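Local coordinates for protein probable enoyl-CoA hydratase/isomerase (Pseudomonas aeruginosa PAO1, PDB 5WYD) that probably acts as an enoyl-CoA hydratase/isomerase of the crotonase family in the synthesis of the diffusible signal factor, at residues 20-25 and 199-204; 36-41 and 67-72; 111-116 and 205-210; 126-129 and 133-136. The protein carries 1 engineered substitution. All coordinates share one frame; numbering follows the deposited sequence.

Contact 1 of 4, residues 20-25 and 199-204; sequences TVEKHG and EARGAA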
loop_
_atom_site.group_PDB
_atom_site.type_symbol
_atom_site.label_atom_id
_atom_site.label_comp_id
_atom_site.label_asym_id
_atom_site.label_seq_id
_atom_site.Cartn_x
_atom_site.Cartn_y
_atom_site.Cartn_z
ATOM N N THR A 20 3.218 28.661 -26.868
ATOM C CA THR A 20 3.675 28.575 -28.239
ATOM C C THR A 20 4.148 27.164 -28.465
ATOM O O THR A 20 4.934 26.633 -27.674
ATOM C CB THR A 20 4.831 29.538 -28.505
ATOM O OG1 THR A 20 6.052 28.933 -28.057
ATOM C CG2 THR A 20 4.615 30.849 -27.782
ATOM N N VAL A 21 3.676 26.561 -29.541
ATOM C CA VAL A 21 4.046 25.204 -29.863
ATOM C C VAL A 21 4.788 25.224 -31.187
ATOM O O VAL A 21 4.288 25.765 -32.183
ATOM C CB VAL A 21 2.830 24.281 -29.926
ATOM C CG1 VAL A 21 3.291 22.944 -30.396
ATOM C CG2 VAL A 21 2.179 24.197 -28.579
ATOM N N GLU A 22 5.985 24.658 -31.189
ATOM C CA GLU A 22 6.799 24.497 -32.382
ATOM C C GLU A 22 7.143 23.028 -32.523
ATOM O O GLU A 22 7.435 22.365 -31.524
ATOM C CB GLU A 22 8.059 25.334 -32.298
ATOM C CG GLU A 22 7.765 26.798 -32.201
ATOM C CD GLU A 22 9.005 27.584 -31.959
ATOM O OE1 GLU A 22 8.886 28.803 -31.732
ATOM O OE2 GLU A 22 10.097 26.975 -31.988
ATOM N N LYS A 23 7.030 22.492 -33.731
ATOM C CA LYS A 23 7.360 21.091 -33.959
ATOM C C LYS A 23 8.679 20.953 -34.712
ATOM O O LYS A 23 8.826 21.472 -35.823
ATOM C CB LYS A 23 6.241 20.369 -34.702
ATOM C CG LYS A 23 6.593 18.939 -35.042
ATOM C CD LYS A 23 5.464 18.290 -35.787
ATOM C CE LYS A 23 5.748 16.822 -36.111
ATOM N NZ LYS A 23 6.942 16.500 -36.961
ATOM N N HIS A 24 9.639 20.274 -34.099
ATOM C CA HIS A 24 10.888 19.945 -34.764
ATOM C C HIS A 24 10.972 18.427 -34.809
ATOM O O HIS A 24 11.082 17.779 -33.760
ATOM C CB HIS A 24 12.087 20.551 -34.033
ATOM C CG HIS A 24 11.950 22.014 -33.740
ATOM N ND1 HIS A 24 12.260 22.993 -34.659
ATOM C CD2 HIS A 24 11.572 22.660 -32.612
ATOM C CE1 HIS A 24 12.052 24.179 -34.116
ATOM N NE2 HIS A 24 11.640 24.004 -32.873
ATOM N N GLY A 25 10.978 17.866 -36.021
ATOM C CA GLY A 25 11.018 16.414 -36.140
ATOM C C GLY A 25 9.850 15.806 -35.389
ATOM O O GLY A 25 8.689 16.162 -35.615
ATOM N N GLU A 199 22.081 27.744 -23.561
ATOM C CA GLU A 199 22.209 26.462 -24.236
ATOM C C GLU A 199 21.179 25.449 -23.743
ATOM O O GLU A 199 21.168 24.319 -24.231
ATOM C CB GLU A 199 23.641 25.914 -24.059
ATOM C CG GLU A 199 24.822 26.732 -24.665
ATOM C CD GLU A 199 26.212 26.190 -24.243
ATOM O OE1 GLU A 199 26.267 25.130 -23.591
ATOM O OE2 GLU A 199 27.257 26.818 -24.541
ATOM N N ALA A 200 20.322 25.825 -22.788
ATOM C CA ALA A 200 19.335 24.880 -22.270
ATOM C C ALA A 200 18.354 24.449 -23.350
ATOM O O ALA A 200 18.039 23.260 -23.471
ATOM C CB ALA A 200 18.590 25.475 -21.076
ATOM N N ARG A 201 17.838 25.401 -24.134
ATOM C CA ARG A 201 16.895 25.036 -25.191
ATOM C C ARG A 201 17.545 24.139 -26.242
ATOM O O ARG A 201 17.026 23.068 -26.570
ATOM C CB ARG A 201 16.329 26.289 -25.864
ATOM C CG ARG A 201 15.411 25.937 -27.034
ATOM C CD ARG A 201 15.196 27.113 -27.955
ATOM N NE ARG A 201 14.526 26.725 -29.190
ATOM C CZ ARG A 201 14.301 27.558 -30.203
ATOM N NH1 ARG A 201 13.683 27.122 -31.295
ATOM N NH2 ARG A 201 14.711 28.825 -30.134
ATOM N N GLY A 202 18.712 24.528 -26.747
ATOM C CA GLY A 202 19.339 23.707 -27.760
ATOM C C GLY A 202 19.636 22.326 -27.229
ATOM O O GLY A 202 19.257 21.323 -27.839
ATOM N N ALA A 203 20.195 22.263 -26.020
ATOM C CA ALA A 203 20.540 20.976 -25.429
ATOM C C ALA A 203 19.301 20.112 -25.251
ATOM O O ALA A 203 19.314 18.914 -25.573
ATOM C CB ALA A 203 21.246 21.183 -24.083
ATOM N N ALA A 204 18.207 20.710 -24.782
ATOM C CA ALA A 204 16.989 19.933 -24.592
ATOM C C ALA A 204 16.483 19.359 -25.915
ATOM O O ALA A 204 16.058 18.202 -25.973
ATOM C CB ALA A 204 15.926 20.797 -23.918
#

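Contact 2 of 4, residues 36-41 and 67-72; sequences PANTWD and TGQGPK. With PTD (pentanedial), chain G.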
loop_
_atom_site.group_PDB
_atom_site.type_symbol
_atom_site.label_atom_id
_atom_site.label_comp_id
_atom_site.label_asym_id
_atom_site.label_seq_id
_atom_site.Cartn_x
_atom_site.Cartn_y
_atom_site.Cartn_z
ATOM N N PRO A 36 5.544 39.310 -17.084
ATOM C CA PRO A 36 6.936 39.394 -17.526
ATOM C C PRO A 36 7.807 38.288 -16.940
ATOM O O PRO A 36 8.958 38.126 -17.348
ATOM C CB PRO A 36 7.376 40.764 -16.991
ATOM C CG PRO A 36 6.616 40.884 -15.688
ATOM C CD PRO A 36 5.330 40.074 -15.841
ATOM N N ALA A 37 7.244 37.538 -15.992
ATOM C CA ALA A 37 7.924 36.457 -15.296
ATOM C C ALA A 37 7.515 35.067 -15.773
ATOM O O ALA A 37 7.933 34.075 -15.177
ATOM C CB ALA A 37 7.694 36.593 -13.795
ATOM N N ASN A 38 6.695 34.967 -16.815
ATOM C CA ASN A 38 6.209 33.683 -17.329
ATOM C C ASN A 38 5.446 32.919 -16.252
ATOM O O ASN A 38 5.491 31.690 -16.191
ATOM C CB ASN A 38 7.359 32.869 -17.927
ATOM C CG ASN A 38 7.859 33.474 -19.216
ATOM O OD1 ASN A 38 7.115 34.152 -19.923
ATOM N ND2 ASN A 38 9.137 33.300 -19.492
ATOM N N THR A 39 4.747 33.661 -15.391
ATOM C CA THR A 39 3.941 33.057 -14.342
ATOM C C THR A 39 2.723 32.365 -14.947
ATOM O O THR A 39 2.166 32.806 -15.956
ATOM C CB THR A 39 3.516 34.100 -13.297
ATOM O OG1 THR A 39 2.563 33.533 -12.395
ATOM C CG2 THR A 39 2.880 35.290 -13.969
ATOM N N TRP A 40 2.338 31.247 -14.334
ATOM C CA TRP A 40 1.192 30.466 -14.791
ATOM C C TRP A 40 -0.128 31.186 -14.617
ATOM O O TRP A 40 -0.330 31.941 -13.661
ATOM C CB TRP A 40 1.098 29.134 -14.062
ATOM C CG TRP A 40 2.072 28.197 -14.541
ATOM C CD1 TRP A 40 3.219 27.844 -13.935
ATOM C CD2 TRP A 40 2.032 27.509 -15.793
ATOM N NE1 TRP A 40 3.899 26.948 -14.718
ATOM C CE2 TRP A 40 3.187 26.731 -15.870
ATOM C CE3 TRP A 40 1.129 27.483 -16.859
ATOM C CZ2 TRP A 40 3.465 25.922 -16.969
ATOM C CZ3 TRP A 40 1.411 26.681 -17.949
ATOM C CH2 TRP A 40 2.567 25.915 -17.996
ATOM N N ASP A 41 -1.048 30.886 -15.525
ATOM C CA ASP A 41 -2.365 31.480 -15.558
ATOM C C ASP A 41 -3.365 30.361 -15.793
ATOM O O ASP A 41 -3.004 29.263 -16.224
ATOM C CB ASP A 41 -2.399 32.535 -16.682
ATOM C CG ASP A 41 -3.715 33.270 -16.797
ATOM O OD1 ASP A 41 -4.721 32.852 -16.180
ATOM O OD2 ASP A 41 -3.736 34.276 -17.546
ATOM N N THR A 67 10.235 25.247 -21.998
ATOM C CA THR A 67 11.203 26.244 -21.561
ATOM C C THR A 67 10.468 27.552 -21.297
ATOM O O THR A 67 9.362 27.769 -21.801
ATOM C CB THR A 67 12.327 26.454 -22.604
ATOM O OG1 THR A 67 13.403 27.212 -22.033
ATOM C CG2 THR A 67 11.798 27.222 -23.792
ATOM N N GLY A 68 11.077 28.406 -20.482
ATOM C CA GLY A 68 10.466 29.680 -20.171
ATOM C C GLY A 68 10.887 30.773 -21.140
ATOM O O GLY A 68 12.069 30.953 -21.441
ATOM N N GLN A 69 9.894 31.512 -21.624
ATOM C CA GLN A 69 10.159 32.618 -22.527
ATOM C C GLN A 69 11.147 33.598 -21.895
ATOM O O GLN A 69 11.061 33.916 -20.700
ATOM C CB GLN A 69 8.850 33.303 -22.894
ATOM C CG GLN A 69 8.984 34.428 -23.852
ATOM C CD GLN A 69 8.961 35.759 -23.144
ATOM O OE1 GLN A 69 8.471 35.876 -22.017
ATOM N NE2 GLN A 69 9.502 36.772 -23.793
ATOM N N GLY A 70 12.120 34.032 -22.690
ATOM C CA GLY A 70 13.105 34.963 -22.214
ATOM C C GLY A 70 14.168 34.263 -21.394
ATOM O O GLY A 70 13.983 33.150 -20.889
ATOM N N PRO A 71 15.327 34.910 -21.281
ATOM C CA PRO A 71 16.433 34.326 -20.509
ATOM C C PRO A 71 16.234 34.375 -19.010
ATOM O O PRO A 71 16.895 33.641 -18.273
ATOM C CB PRO A 71 17.633 35.179 -20.941
ATOM C CG PRO A 71 17.030 36.490 -21.282
ATOM C CD PRO A 71 15.676 36.213 -21.860
ATOM N N LYS A 72 15.430 35.306 -18.531
ATOM C CA LYS A 72 15.430 35.607 -17.109
ATOM C C LYS A 72 14.602 34.610 -16.297
ATOM O O LYS A 72 15.035 34.183 -15.225
ATOM C CB LYS A 72 14.944 37.041 -16.921
ATOM C CG LYS A 72 15.475 37.812 -15.709
ATOM C CD LYS A 72 15.062 37.285 -14.360
ATOM C CE LYS A 72 15.513 38.224 -13.293
ATOM N NZ LYS A 72 14.574 39.355 -13.289
HETATM C C1 PTD G . 13.615 37.481 -6.298
HETATM C C2 PTD G . 12.783 38.155 -7.394
HETATM C C3 PTD G . 13.731 39.101 -8.136
HETATM C C4 PTD G . 12.944 39.992 -9.077
HETATM C C5 PTD G . 13.804 40.438 -10.274
HETATM O O1 PTD G . 14.127 38.184 -5.485
HETATM O O5 PTD G . 13.718 39.883 -11.342
#

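Contact 3 of 4, residues 111-116 and 205-210; sequences VSIAAI and LLLAAK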
loop_
_atom_site.group_PDB
_atom_site.type_symbol
_atom_site.label_atom_id
_atom_site.label_comp_id
_atom_site.label_asym_id
_atom_site.label_seq_id
_atom_site.Cartn_x
_atom_site.Cartn_y
_atom_site.Cartn_z
ATOM N N VAL A 111 8.657 11.236 -23.674
ATOM C CA VAL A 111 9.527 11.856 -22.685
ATOM C C VAL A 111 9.364 13.372 -22.712
ATOM O O VAL A 111 9.258 14.001 -23.770
ATOM C CB VAL A 111 10.989 11.451 -22.922
ATOM C CG1 VAL A 111 11.415 11.922 -24.268
ATOM C CG2 VAL A 111 11.874 12.055 -21.863
ATOM N N SER A 112 9.345 13.968 -21.537
ATOM C CA SER A 112 9.235 15.401 -21.362
ATOM C C SER A 112 10.555 15.872 -20.770
ATOM O O SER A 112 11.072 15.274 -19.822
ATOM C CB SER A 112 8.036 15.763 -20.474
ATOM O OG SER A 112 8.086 15.154 -19.188
ATOM N N ILE A 113 11.130 16.896 -21.369
ATOM C CA ILE A 113 12.402 17.439 -20.929
ATOM C C ILE A 113 12.122 18.876 -20.530
ATOM O O ILE A 113 11.533 19.636 -21.309
ATOM C CB ILE A 113 13.470 17.381 -22.040
ATOM C CG1 ILE A 113 13.582 15.993 -22.645
ATOM C CG2 ILE A 113 14.833 17.742 -21.504
ATOM C CD1 ILE A 113 14.504 16.024 -23.773
ATOM N N ALA A 114 12.568 19.255 -19.343
ATOM C CA ALA A 114 12.369 20.599 -18.836
ATOM C C ALA A 114 13.660 21.370 -19.018
ATOM O O ALA A 114 14.677 21.018 -18.421
ATOM C CB ALA A 114 12.000 20.549 -17.364
ATOM N N ALA A 115 13.616 22.423 -19.826
ATOM C CA ALA A 115 14.779 23.257 -20.086
ATOM C C ALA A 115 14.641 24.546 -19.291
ATOM O O ALA A 115 13.888 25.440 -19.680
ATOM C CB ALA A 115 14.888 23.541 -21.581
ATOM N N ILE A 116 15.467 24.692 -18.270
ATOM C CA ILE A 116 15.389 25.803 -17.336
ATOM C C ILE A 116 16.322 26.906 -17.818
ATOM O O ILE A 116 17.532 26.874 -17.590
ATOM C CB ILE A 116 15.737 25.354 -15.919
ATOM C CG1 ILE A 116 14.844 24.175 -15.521
ATOM C CG2 ILE A 116 15.608 26.538 -14.964
ATOM C CD1 ILE A 116 15.115 23.618 -14.159
ATOM N N LEU A 205 16.491 20.165 -26.978
ATOM C CA LEU A 205 16.075 19.680 -28.288
ATOM C C LEU A 205 16.999 18.582 -28.764
ATOM O O LEU A 205 16.551 17.587 -29.351
ATOM C CB LEU A 205 16.106 20.821 -29.286
ATOM C CG LEU A 205 15.134 21.945 -28.995
ATOM C CD1 LEU A 205 15.380 23.082 -29.967
ATOM C CD2 LEU A 205 13.738 21.425 -29.144
ATOM N N LEU A 206 18.304 18.776 -28.559
ATOM C CA LEU A 206 19.252 17.756 -28.956
ATOM C C LEU A 206 19.017 16.494 -28.142
ATOM O O LEU A 206 18.912 15.401 -28.713
ATOM C CB LEU A 206 20.684 18.302 -28.836
ATOM C CG LEU A 206 21.913 17.432 -29.144
ATOM C CD1 LEU A 206 22.323 16.394 -28.103
ATOM C CD2 LEU A 206 21.555 16.705 -30.428
ATOM N N LEU A 207 18.832 16.636 -26.818
ATOM C CA LEU A 207 18.559 15.452 -26.010
ATOM C C LEU A 207 17.266 14.800 -26.476
ATOM O O LEU A 207 17.198 13.575 -26.636
ATOM C CB LEU A 207 18.447 15.823 -24.522
ATOM C CG LEU A 207 18.340 14.743 -23.418
ATOM C CD1 LEU A 207 18.423 15.375 -22.020
ATOM C CD2 LEU A 207 17.160 13.810 -23.476
ATOM N N ALA A 208 16.258 15.623 -26.773
ATOM C CA ALA A 208 14.966 15.110 -27.202
ATOM C C ALA A 208 15.092 14.317 -28.483
ATOM O O ALA A 208 14.360 13.343 -28.681
ATOM C CB ALA A 208 13.984 16.270 -27.384
ATOM N N ALA A 209 15.991 14.733 -29.376
ATOM C CA ALA A 209 16.170 14.003 -30.619
ATOM C C ALA A 209 16.656 12.580 -30.360
ATOM O O ALA A 209 16.238 11.645 -31.049
ATOM C CB ALA A 209 17.137 14.763 -31.526
ATOM N N LYS A 210 17.498 12.388 -29.342
ATOM C CA LYS A 210 18.039 11.057 -29.070
ATOM C C LYS A 210 16.946 10.053 -28.723
ATOM O O LYS A 210 17.071 8.863 -29.038
ATOM C CB LYS A 210 19.070 11.122 -27.935
ATOM C CG LYS A 210 20.311 11.966 -28.201
ATOM C CD LYS A 210 21.151 12.017 -26.922
ATOM C CE LYS A 210 22.368 12.940 -26.978
ATOM N NZ LYS A 210 23.174 12.880 -28.228
#

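Contact 4 of 4, residues 126-129 and 133-136; sequences ECAL and IRIA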
loop_
_atom_site.group_PDB
_atom_site.type_symbol
_atom_site.label_atom_id
_atom_site.label_comp_id
_atom_site.label_asym_id
_atom_site.label_seq_id
_atom_site.Cartn_x
_atom_site.Cartn_y
_atom_site.Cartn_z
ATOM N N GLU A 126 7.508 23.290 -9.679
ATOM C CA GLU A 126 6.597 22.158 -9.691
ATOM C C GLU A 126 6.377 21.687 -11.101
ATOM O O GLU A 126 6.302 20.479 -11.364
ATOM C CB GLU A 126 5.282 22.582 -9.048
ATOM C CG GLU A 126 5.439 22.689 -7.559
ATOM C CD GLU A 126 4.268 23.295 -6.852
ATOM O OE1 GLU A 126 3.855 24.414 -7.203
ATOM O OE2 GLU A 126 3.682 22.587 -6.009
ATOM N N CYS A 127 6.278 22.636 -12.020
ATOM C CA CYS A 127 6.134 22.280 -13.409
ATOM C C CYS A 127 7.353 21.518 -13.888
ATOM O O CYS A 127 7.224 20.494 -14.567
ATOM C CB CYS A 127 5.942 23.531 -14.240
ATOM S SG CYS A 127 6.072 23.123 -15.970
ATOM N N ALA A 128 8.545 21.976 -13.506
ATOM C CA ALA A 128 9.749 21.298 -13.955
ATOM C C ALA A 128 9.779 19.876 -13.450
ATOM O O ALA A 128 10.077 18.943 -14.208
ATOM C CB ALA A 128 10.979 22.051 -13.453
ATOM N N LEU A 129 9.398 19.690 -12.188
ATOM C CA LEU A 129 9.396 18.369 -11.584
ATOM C C LEU A 129 8.474 17.419 -12.339
ATOM O O LEU A 129 8.794 16.236 -12.503
ATOM C CB LEU A 129 8.960 18.503 -10.129
ATOM C CG LEU A 129 9.860 19.246 -9.122
ATOM C CD1 LEU A 129 9.208 19.359 -7.742
ATOM C CD2 LEU A 129 11.174 18.526 -9.020
ATOM N N ILE A 133 12.843 14.907 -17.322
ATOM C CA ILE A 133 14.259 15.235 -17.220
ATOM C C ILE A 133 14.395 16.742 -17.147
ATOM O O ILE A 133 13.658 17.490 -17.794
ATOM C CB ILE A 133 15.036 14.685 -18.433
ATOM C CG1 ILE A 133 14.647 13.242 -18.674
ATOM C CG2 ILE A 133 16.543 14.748 -18.185
ATOM C CD1 ILE A 133 15.227 12.645 -19.923
ATOM N N ARG A 134 15.369 17.194 -16.390
ATOM C CA ARG A 134 15.586 18.618 -16.234
ATOM C C ARG A 134 16.993 19.014 -16.651
ATOM O O ARG A 134 17.976 18.428 -16.188
ATOM C CB ARG A 134 15.298 19.033 -14.799
ATOM C CG ARG A 134 13.837 18.938 -14.470
ATOM C CD ARG A 134 13.635 18.628 -13.015
ATOM N NE ARG A 134 14.155 17.318 -12.703
ATOM C CZ ARG A 134 13.503 16.201 -12.970
ATOM N NH1 ARG A 134 12.316 16.255 -13.546
ATOM N NH2 ARG A 134 14.032 15.032 -12.659
ATOM N N ILE A 135 17.073 20.023 -17.515
ATOM C CA ILE A 135 18.327 20.599 -17.983
ATOM C C ILE A 135 18.323 22.071 -17.592
ATOM O O ILE A 135 17.433 22.817 -18.017
ATOM C CB ILE A 135 18.470 20.456 -19.509
ATOM C CG1 ILE A 135 18.326 19.004 -19.942
ATOM C CG2 ILE A 135 19.797 21.025 -19.997
ATOM C CD1 ILE A 135 18.493 18.849 -21.422
ATOM N N ALA A 136 19.348 22.514 -16.861
ATOM C CA ALA A 136 19.352 23.897 -16.407
ATOM C C ALA A 136 20.654 24.625 -16.731
ATOM O O ALA A 136 21.744 24.039 -16.749
ATOM C CB ALA A 136 19.098 23.989 -14.897
#

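Contact 1 of 4, residues 20-25 and 199-204
Glu22 and Arg201 reach each other through two extended chains: CG of Glu22 stands anti to its carbonyl carbon (chi1 -62°), while CG of Arg201 stands anti to its backbone N (chi1 176°) and the chain runs straight on to NE. The two side chains approach perpendicularly, and Glu22 OE2 ends 3.7 Å from Arg201 NH1. This is a long salt bridge resting on charge alone, because the oxygen lies well out of the guanidinium plane and no N-H points at it; the carboxylate and guanidinium planes stand 66° apart. His24, two residues along the strand and on the same face as Glu22, joins from the side. Its NE2 lies near the guanidinium plane, at the edge, 4.0 Å from Arg201 NH1, and gives a weak hydrogen bond to Glu22 OE2 over 3.5 Å. One carboxylate oxygen therefore serves both neighbours, and its charge would probably ease the closeness of imidazole and arginine. Long polar chains suit this exposed place, since the backbones remain far apart, with 11.6 Å between the CA atoms of His24 and Gly202. Leu29 of strand 27-32 touches all three side chains, an apolar neighbour in a polar group. The arrangement is a surface charge cluster joining the outermost strand of the β-hairpin 19-24/27-32 to helix 200-211, which lies against the central sheet of the crotonase fold.

Contact 2 of 4, residues 36-41 and 67-72
Asn38 turns its side chain toward Gly68 and Gln69, where strand 63-68 gives way to loop. The residue itself sits at a positive phi, in the left-handed region that asparagine tolerates well. From CB, the CG atom stands anti to the carbonyl carbon (chi1 -70°), which carries the amide across to the other segment. CG then lies 3.6 Å from Gln69 O. At the first branch, OD1 accepts a hydrogen bond from the backbone N of His34, and it also rests 3.5 Å from Gln69 CB. At the second, ND2 comes within 3.5 Å of Gly68 C and donates to the backbone carbonyl Phe73 O. A second bond is modelled at 2.4 Å between Asn38 ND2 and Gln69 O, so short that its geometry is doubtful. Glycine suits position 68, because a side chain there would point at this amide. Further along, Lys72 lines the pocket holding pentanedial, a dialdehyde that can react with amines; its modelled approach to the ligand is too close to interpret. The loop after Asn38 also meets Ser75 and Gly77, in a region that in crotonase relatives supplies an N-H of the oxyanion hole. An amide offers both acceptor and donor, and here it serves the main chain at His34 N and Phe73 O, with Gln69 O a doubtful third partner; this chemistry implies that Asn38 probably ties the loop before helix 42-57 to the loop that follows strand 63-68.

Contact 3 of 4, residues 111-116 and 205-210
Ile113 drives its CD1 methyl end-on against helix 200-211, into the notch between Leu207 and Ala208. Its CG1 branch stands anti to the carbonyl carbon (chi1 -51°) and continues extended to CD1, so this single methyl makes all the close approaches across the contact. The leucine chain meets it at a slant, with CD2 of Leu207 3.5 Å from CD1 of Ile113, tighter than usual for two methyl carbons. The rest of the leucine chain backs this up, with Leu207 CB 4.0 Å from Ile113 CD1. On the other flank, the methyl reaches the helix backbone itself, with Ile113 CD1 3.5 Å from Ala208 N, and it lies 3.7 Å from Ala208 CB. The small alanine suits this place because it lets the isoleucine tip come down to the main chain. In the crotonase fold, this is the packing of a helix on one side of the central sheet: strand 111-116 runs parallel to its neighbours 63-68 and 133-137, and the backbone of Ile113 pairs with Leu64 and Val66. Ala208 leans also on Ala63 and Val65 of strand 63-68, while Leu207 and Ile113 both touch Ile135 of strand 133-137, so the helix spans three strands. The branched, apolar isoleucine fits a buried strand position, with its extended arm filling the distance between sheet and helix. Leu207 also packs on Cys176 of the second subunit.

Contact 4 of 4, residues 126-129 and 133-136
Arg134 faces Ala128 and Leu129 where helix 123-130 passes through a short turn into strand 133-137 of the central sheet of the crotonase fold. The apolar part is slight. The Arg134 CG methylene lies 4.3 Å from Ala128 CB; alanine's small side chain lets the arginine stem run close to the helix. The leucine begins by pointing away from the strand, but the end of its chain comes back nearer, and Leu164 of helix 157-176 touches both Leu129 and Arg134. Polar approaches and electrostatics dominate the rest. Arg134 CD comes 3.8 Å from Ala128 O, and the chain bends at chi3 (-65°), turning the guanidinium toward the last turn of the helix, whose carbonyls would probably favour a positive charge. Ala128 O and Leu129 O are near NH1 but not hydrogen-bonded to it. The polar partners that hold the group lie outside the two segments: NE donates to Leu190 O, NH2 makes a salt bridge with Glu192, and NH1 gives a weak hydrogen bond to Cys131 O in the turn. Arginine suits this buried place because its flat group can address several such acceptors at once, and their spread fixes its rotation. Gly168 of the second subunit also packs against it. Ala128 O sits at the guanidinium edge and in its plane, 3.6 Å from Arg134 NH1, while Leu129 O lies obliquely, 3.7 Å from the same nitrogen.

All four contacts reach the central sheet of the crotonase fold. Contacts 1 and 3 share helix 200-211 and have centres about 7 Å apart; along the chain their segments alternate, so the helix closes back onto both the outermost strand 19-24 and the inner strand 111-116. Contact 4, about 10 Å from contact 3 between centres, is nested within the loop contact 3 closes, and their strands pair directly. Contact 2 precedes both in sequence and lies about 18 Å from contact 3, centre to centre, yet Thr67 probably hydrogen-bonds Ala115, and Trp40 packs on Cys127. Contact 2 holds Lys72 of the pentanedial pocket, while contacts 3 and 4 touch the second subunit.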